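Side-chain contacts in ATP phosphoribosyltransferase regulatory subunit (Thermotoga maritima, PDB 1USY), which is probably required for the first step of histidine biosynthesis and may allow feedback regulation of ATP phosphoribosyltransferase activity by histidine: residues E181-R186 and D224-R229; A160-L165 and S174-I179. One frame throughout, in Å; residues are numbered along the deposited sequence.

Contact 1: residues E181-R186 and D224-R229. With HIS (histidine), chain M.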
loop_
_atom_site.group_PDB
_atom_site.type_symbol
_atom_site.label_atom_id
_atom_site.label_comp_id
_atom_site.label_asym_id
_atom_site.label_seq_id
_atom_site.Cartn_x
_atom_site.Cartn_y
_atom_site.Cartn_z
ATOM N N GLU B 181 44.368 -18.484 8.174
ATOM C CA GLU B 181 45.291 -19.374 7.462
ATOM C C GLU B 181 44.880 -20.892 7.524
ATOM O O GLU B 181 45.030 -21.630 6.559
ATOM C CB GLU B 181 46.717 -19.163 7.997
ATOM C CG GLU B 181 47.383 -17.890 7.513
ATOM C CD GLU B 181 48.835 -17.808 7.921
ATOM O OE1 GLU B 181 49.112 -17.425 9.081
ATOM O OE2 GLU B 181 49.717 -18.139 7.094
ATOM N N ASP B 182 44.349 -21.333 8.652
ATOM C CA ASP B 182 43.862 -22.695 8.766
ATOM C C ASP B 182 42.734 -22.935 7.815
ATOM O O ASP B 182 42.686 -23.990 7.153
ATOM C CB ASP B 182 43.404 -23.003 10.188
ATOM C CG ASP B 182 44.560 -23.379 11.088
ATOM O OD1 ASP B 182 44.338 -23.502 12.323
ATOM O OD2 ASP B 182 45.735 -23.555 10.631
ATOM N N SER B 183 41.857 -21.935 7.736
ATOM C CA SER B 183 40.627 -22.016 6.974
ATOM C C SER B 183 40.971 -22.056 5.476
ATOM O O SER B 183 40.110 -22.416 4.644
ATOM C CB SER B 183 39.723 -20.818 7.319
ATOM O OG SER B 183 39.979 -19.716 6.441
ATOM N N ILE B 184 42.207 -21.669 5.133
ATOM C CA ILE B 184 42.681 -21.831 3.766
ATOM C C ILE B 184 43.436 -23.139 3.531
ATOM O O ILE B 184 43.150 -23.850 2.561
ATOM C CB ILE B 184 43.542 -20.627 3.254
ATOM C CG1 ILE B 184 42.700 -19.351 3.132
ATOM C CG2 ILE B 184 44.057 -20.915 1.827
ATOM C CD1 ILE B 184 43.343 -18.171 3.762
ATOM N N TYR B 185 44.413 -23.428 4.399
ATOM C CA TYR B 185 45.402 -24.485 4.157
ATOM C C TYR B 185 45.252 -25.771 4.946
ATOM O O TYR B 185 45.781 -26.788 4.502
ATOM C CB TYR B 185 46.791 -23.972 4.449
ATOM C CG TYR B 185 47.255 -22.927 3.484
ATOM C CD1 TYR B 185 47.409 -21.584 3.908
ATOM C CD2 TYR B 185 47.525 -23.254 2.148
ATOM C CE1 TYR B 185 47.844 -20.585 3.012
ATOM C CE2 TYR B 185 47.967 -22.281 1.245
ATOM C CZ TYR B 185 48.144 -20.951 1.687
ATOM O OH TYR B 185 48.566 -19.975 0.811
ATOM N N ARG B 186 44.578 -25.728 6.106
ATOM C CA ARG B 186 44.423 -26.932 6.932
ATOM C C ARG B 186 43.003 -27.170 7.421
ATOM O O ARG B 186 42.745 -27.248 8.634
ATOM C CB ARG B 186 45.410 -26.988 8.124
ATOM C CG ARG B 186 46.463 -25.909 8.264
ATOM C CD ARG B 186 47.813 -26.430 8.769
ATOM N NE ARG B 186 48.673 -26.619 7.612
ATOM C CZ ARG B 186 49.603 -27.571 7.406
ATOM N NH1 ARG B 186 49.917 -28.539 8.304
ATOM N NH2 ARG B 186 50.245 -27.518 6.253
ATOM N N ASP B 224 36.157 -24.779 8.872
ATOM C CA ASP B 224 36.405 -23.344 8.592
ATOM C C ASP B 224 35.727 -22.475 9.646
ATOM O O ASP B 224 34.518 -22.420 9.737
ATOM C CB ASP B 224 35.887 -22.960 7.206
ATOM C CG ASP B 224 36.168 -21.494 6.852
ATOM O OD1 ASP B 224 36.132 -20.597 7.759
ATOM O OD2 ASP B 224 36.432 -21.165 5.669
ATOM N N LEU B 225 36.545 -21.809 10.436
ATOM C CA LEU B 225 36.104 -21.040 11.591
ATOM C C LEU B 225 35.985 -19.526 11.310
ATOM O O LEU B 225 35.897 -18.714 12.254
ATOM C CB LEU B 225 37.086 -21.272 12.717
ATOM C CG LEU B 225 37.081 -22.593 13.503
ATOM C CD1 LEU B 225 36.148 -23.690 12.963
ATOM C CD2 LEU B 225 38.506 -23.108 13.586
ATOM N N THR B 226 36.100 -19.180 10.016
ATOM C CA THR B 226 35.789 -17.782 9.750
ATOM C C THR B 226 34.248 -17.633 9.766
ATOM O O THR B 226 33.545 -18.397 10.413
ATOM C CB THR B 226 36.432 -17.387 8.400
ATOM O OG1 THR B 226 35.960 -18.217 7.353
ATOM C CG2 THR B 226 37.963 -17.524 8.416
ATOM N N LEU B 227 33.772 -16.669 9.059
ATOM C CA LEU B 227 32.326 -16.309 8.965
ATOM C C LEU B 227 31.753 -16.101 10.385
ATOM O O LEU B 227 30.996 -16.927 10.935
ATOM C CB LEU B 227 31.478 -17.320 8.062
ATOM C CG LEU B 227 31.102 -18.792 8.454
ATOM C CD1 LEU B 227 30.967 -19.653 7.178
ATOM C CD2 LEU B 227 32.077 -19.565 9.345
ATOM N N ALA B 228 32.193 -14.942 10.857
ATOM C CA ALA B 228 31.871 -14.366 12.142
ATOM C C ALA B 228 30.432 -13.808 12.143
ATOM O O ALA B 228 29.807 -13.656 13.194
ATOM C CB ALA B 228 32.839 -13.209 12.441
ATOM N N ARG B 229 29.889 -13.494 10.952
ATOM C CA ARG B 229 28.502 -12.931 10.875
ATOM C C ARG B 229 27.464 -13.967 11.288
ATOM O O ARG B 229 26.319 -13.614 11.611
ATOM C CB ARG B 229 28.108 -12.446 9.465
ATOM C CG ARG B 229 28.836 -13.145 8.334
ATOM C CD ARG B 229 28.042 -14.289 7.715
ATOM N NE ARG B 229 28.844 -15.030 6.751
ATOM C CZ ARG B 229 29.476 -14.452 5.724
ATOM N NH1 ARG B 229 29.388 -13.125 5.517
ATOM N NH2 ARG B 229 30.233 -15.120 4.849
HETATM C CA HIS M . 42.843 -15.938 1.564
HETATM C C HIS M . 43.208 -14.893 2.625
HETATM C CB HIS M . 43.653 -15.727 0.256
HETATM C CG HIS M . 45.121 -16.021 0.384
HETATM N ND1 HIS M . 45.806 -15.941 1.580
HETATM C CD2 HIS M . 46.037 -16.385 -0.544
HETATM C CE1 HIS M . 47.072 -16.255 1.384
HETATM N NE2 HIS M . 47.238 -16.531 0.103
#
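Ser-183 meets Asp-224 and Thr-226 through van der Waals contact. Its CB lies over the face of the Asp-224 carboxylate, 3.6 Å from OD1. Its OG lies 3.6 Å from the methyl CG2 of Thr-226, but bonds to the carbonyl of Ile-180 in its own helix. Asp-224 has CG anti to the backbone N (chi1 -178°), which brings the carboxylate towards Ser-183. Its OD1 also reaches forward along the chain and accepts from Thr-226 N at 2.7 Å. This is an Asx turn, and the N-H meets OD1 nearly end-on. The Thr-226 hydroxyl lies near OD1 too, at a doubtfully short distance. OD2 makes salt bridges to Lys-157 and Arg-187, so Asp-224 probably helps position Lys-157, a residue of the histidine pocket. On the pocket side, Ile-184 turns CG1 and CD1 to bound histidine, with CG1 3.8 Å from the ligand CA. Ile-184 CG2 lies over the centre of the Tyr-185 ring, 3.8 Å above its plane. The contact packs the last turn of helix 174-185 against the loop after strand 220-223. Asp-224 bonds through its backbone to Ile-129 of strand 125-131, and Thr-226 touches Ile-154 of helix 147-156.

Contact 2: residues A160-L165 and S174-I179. With HIS (histidine), chain N.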
loop_
_atom_site.group_PDB
_atom_site.type_symbol
_atom_site.label_atom_id
_atom_site.label_comp_id
_atom_site.label_asym_id
_atom_site.label_seq_id
_atom_site.Cartn_x
_atom_site.Cartn_y
_atom_site.Cartn_z
ATOM N N ALA B 160 45.610 -9.652 5.247
ATOM C CA ALA B 160 46.566 -8.544 5.061
ATOM C C ALA B 160 46.301 -7.330 5.979
ATOM O O ALA B 160 47.257 -6.680 6.430
ATOM C CB ALA B 160 46.607 -8.106 3.602
ATOM N N GLU B 161 45.023 -7.027 6.234
ATOM C CA GLU B 161 44.645 -5.939 7.132
ATOM C C GLU B 161 44.872 -6.348 8.587
ATOM O O GLU B 161 45.159 -5.512 9.447
ATOM C CB GLU B 161 43.194 -5.547 6.939
ATOM C CG GLU B 161 42.784 -4.392 7.831
ATOM C CD GLU B 161 42.339 -3.193 7.045
ATOM O OE1 GLU B 161 41.207 -3.232 6.489
ATOM O OE2 GLU B 161 43.130 -2.220 6.977
ATOM N N ILE B 162 44.734 -7.637 8.858
ATOM C CA ILE B 162 45.073 -8.143 10.177
ATOM C C ILE B 162 46.576 -8.005 10.455
ATOM O O ILE B 162 46.959 -7.507 11.503
ATOM C CB ILE B 162 44.568 -9.592 10.358
ATOM C CG1 ILE B 162 43.100 -9.569 10.772
ATOM C CG2 ILE B 162 45.384 -10.333 11.407
ATOM C CD1 ILE B 162 42.296 -10.692 10.191
ATOM N N GLU B 163 47.424 -8.434 9.523
ATOM C CA GLU B 163 48.866 -8.293 9.715
ATOM C C GLU B 163 49.266 -6.821 9.896
ATOM O O GLU B 163 50.139 -6.511 10.703
ATOM C CB GLU B 163 49.659 -8.934 8.575
ATOM C CG GLU B 163 49.134 -10.286 8.154
ATOM C CD GLU B 163 50.189 -11.368 8.150
ATOM O OE1 GLU B 163 50.687 -11.697 7.037
ATOM O OE2 GLU B 163 50.503 -11.900 9.256
ATOM N N PHE B 164 48.606 -5.939 9.155
ATOM C CA PHE B 164 48.772 -4.493 9.268
ATOM C C PHE B 164 48.190 -3.950 10.583
ATOM O O PHE B 164 48.775 -3.082 11.201
ATOM C CB PHE B 164 48.140 -3.784 8.051
ATOM C CG PHE B 164 48.061 -2.277 8.179
ATOM C CD1 PHE B 164 49.204 -1.484 8.036
ATOM C CD2 PHE B 164 46.842 -1.650 8.427
ATOM C CE1 PHE B 164 49.137 -0.099 8.155
ATOM C CE2 PHE B 164 46.759 -0.258 8.546
ATOM C CZ PHE B 164 47.907 0.518 8.406
ATOM N N LEU B 165 47.038 -4.445 11.006
ATOM C CA LEU B 165 46.504 -4.072 12.309
ATOM C C LEU B 165 47.445 -4.500 13.436
ATOM O O LEU B 165 47.569 -3.791 14.434
ATOM C CB LEU B 165 45.133 -4.693 12.534
ATOM C CG LEU B 165 43.976 -3.729 12.787
ATOM C CD1 LEU B 165 42.873 -4.486 13.503
ATOM C CD2 LEU B 165 44.390 -2.502 13.593
ATOM N N SER B 174 48.124 -12.938 16.247
ATOM C CA SER B 174 48.681 -14.184 15.690
ATOM C C SER B 174 47.734 -15.403 15.714
ATOM O O SER B 174 47.711 -16.209 14.769
ATOM C CB SER B 174 49.991 -14.556 16.399
ATOM O OG SER B 174 49.693 -15.194 17.614
ATOM N N ARG B 175 46.957 -15.558 16.786
ATOM C CA ARG B 175 45.959 -16.621 16.773
ATOM C C ARG B 175 44.737 -16.292 15.919
ATOM O O ARG B 175 44.012 -17.214 15.508
ATOM C CB ARG B 175 45.551 -17.087 18.183
ATOM C CG ARG B 175 45.561 -16.046 19.284
ATOM C CD ARG B 175 45.411 -16.643 20.703
ATOM N NE ARG B 175 44.464 -17.755 20.731
ATOM C CZ ARG B 175 43.267 -17.756 21.316
ATOM N NH1 ARG B 175 42.813 -16.696 21.985
ATOM N NH2 ARG B 175 42.514 -18.836 21.234
ATOM N N VAL B 176 44.517 -15.001 15.610
ATOM C CA VAL B 176 43.509 -14.627 14.616
ATOM C C VAL B 176 44.041 -15.038 13.236
ATOM O O VAL B 176 43.357 -15.692 12.447
ATOM C CB VAL B 176 43.207 -13.121 14.605
ATOM C CG1 VAL B 176 42.225 -12.791 13.488
ATOM C CG2 VAL B 176 42.639 -12.655 15.942
ATOM N N GLU B 177 45.288 -14.676 12.973
ATOM C CA GLU B 177 45.937 -15.012 11.709
ATOM C C GLU B 177 45.940 -16.534 11.456
ATOM O O GLU B 177 45.857 -16.972 10.310
ATOM C CB GLU B 177 47.371 -14.471 11.692
ATOM C CG GLU B 177 47.448 -12.938 11.725
ATOM C CD GLU B 177 48.791 -12.398 12.201
ATOM O OE1 GLU B 177 49.579 -13.170 12.811
ATOM O OE2 GLU B 177 49.060 -11.185 11.985
ATOM N N LYS B 178 46.008 -17.325 12.532
ATOM C CA LYS B 178 46.124 -18.770 12.404
ATOM C C LYS B 178 44.779 -19.384 11.998
ATOM O O LYS B 178 44.710 -20.233 11.088
ATOM C CB LYS B 178 46.683 -19.392 13.685
ATOM C CG LYS B 178 47.353 -20.740 13.506
ATOM C CD LYS B 178 46.773 -21.758 14.500
ATOM C CE LYS B 178 47.223 -23.192 14.197
ATOM N NZ LYS B 178 46.103 -24.146 14.392
ATOM N N ILE B 179 43.720 -18.918 12.651
ATOM C CA ILE B 179 42.350 -19.277 12.290
ATOM C C ILE B 179 42.071 -19.055 10.782
ATOM O O ILE B 179 41.621 -19.963 10.080
ATOM C CB ILE B 179 41.391 -18.480 13.205
ATOM C CG1 ILE B 179 41.241 -19.223 14.528
ATOM C CG2 ILE B 179 40.049 -18.210 12.551
ATOM C CD1 ILE B 179 39.927 -19.897 14.683
HETATM C C HIS N . 38.163 -2.569 5.497
HETATM O O HIS N . 37.487 -1.597 5.084
HETATM C CB HIS N . 40.123 -1.155 5.109
HETATM C CG HIS N . 39.532 -1.095 3.748
HETATM N ND1 HIS N . 40.312 -0.983 2.616
HETATM C CD2 HIS N . 38.246 -1.146 3.355
HETATM C CE1 HIS N . 39.501 -0.971 1.578
HETATM N NE2 HIS N . 38.260 -1.070 2.004
HETATM O OXT HIS N . 37.541 -3.576 5.795
#
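Ile-162 fills the space between the two helices with both of its branches. Its CG2 lies 3.3 Å from CG of Glu-177, and the two side chains pass each other in opposite directions. Its CD1 reaches Val-176 CG1 at 3.9 Å. CG2 is anti to the backbone N, while CG1 lies beside that N (chi1 -83°), and the two branches therefore serve different neighbours. Val-176 turns CG1, its own branch anti to the N, to this meeting. At the exposed edge, Glu-163 OE2 comes within 3.2 Å of Glu-177 OE2. These are two acceptors of like charge, close together without a bond, and their carboxylate planes stand 89° apart. The pair of segments forms an antiparallel helical hairpin, with axes 10.0 Å apart at closest and N-to-C directions 170° apart. Glu-177 runs extended beyond CG and reaches over to the facing helix. With an alanine here in place of Glu-177, the CG that lies on Ile-162 CG2 is gone, and that methyl would probably lose its cover on this side. Further out, helix 147-156 supports the apolar side of the hairpin: Leu-153 packs on Ile-162, and Ile-154 on Val-176. Arg-175 makes salt bridges to Asp-196 and to Asp-137 of helix 135-139, while Lys-178 bridges to Asp-182 one turn on in its own helix. On the far side of helix 159-168, Glu-161 lies beside a bound histidine and makes a salt bridge to a basic side chain of another protein's chain.

Overall arrangement
From the N terminus, the chain reaches contact 2 first. It joins helix 159-168 to helix 174-185 and closes the short connection between them. Contact 1 opens further along that second helix. It closes a longer excursion of 37 residues, which takes in helix 199-215 and strand 220-223. The two contacts follow in series and neither nest nor cross. Helix 174-185 serves both, with its first turns in contact 2 and its last in contact 1. Their centres lie 12 Å apart, and they touch where Leu-225 CD2 meets Ile-179 CD1 at 3.7 Å. Together they tie the helical hairpin to the loop that follows strand 220-223 of the mixed sheet.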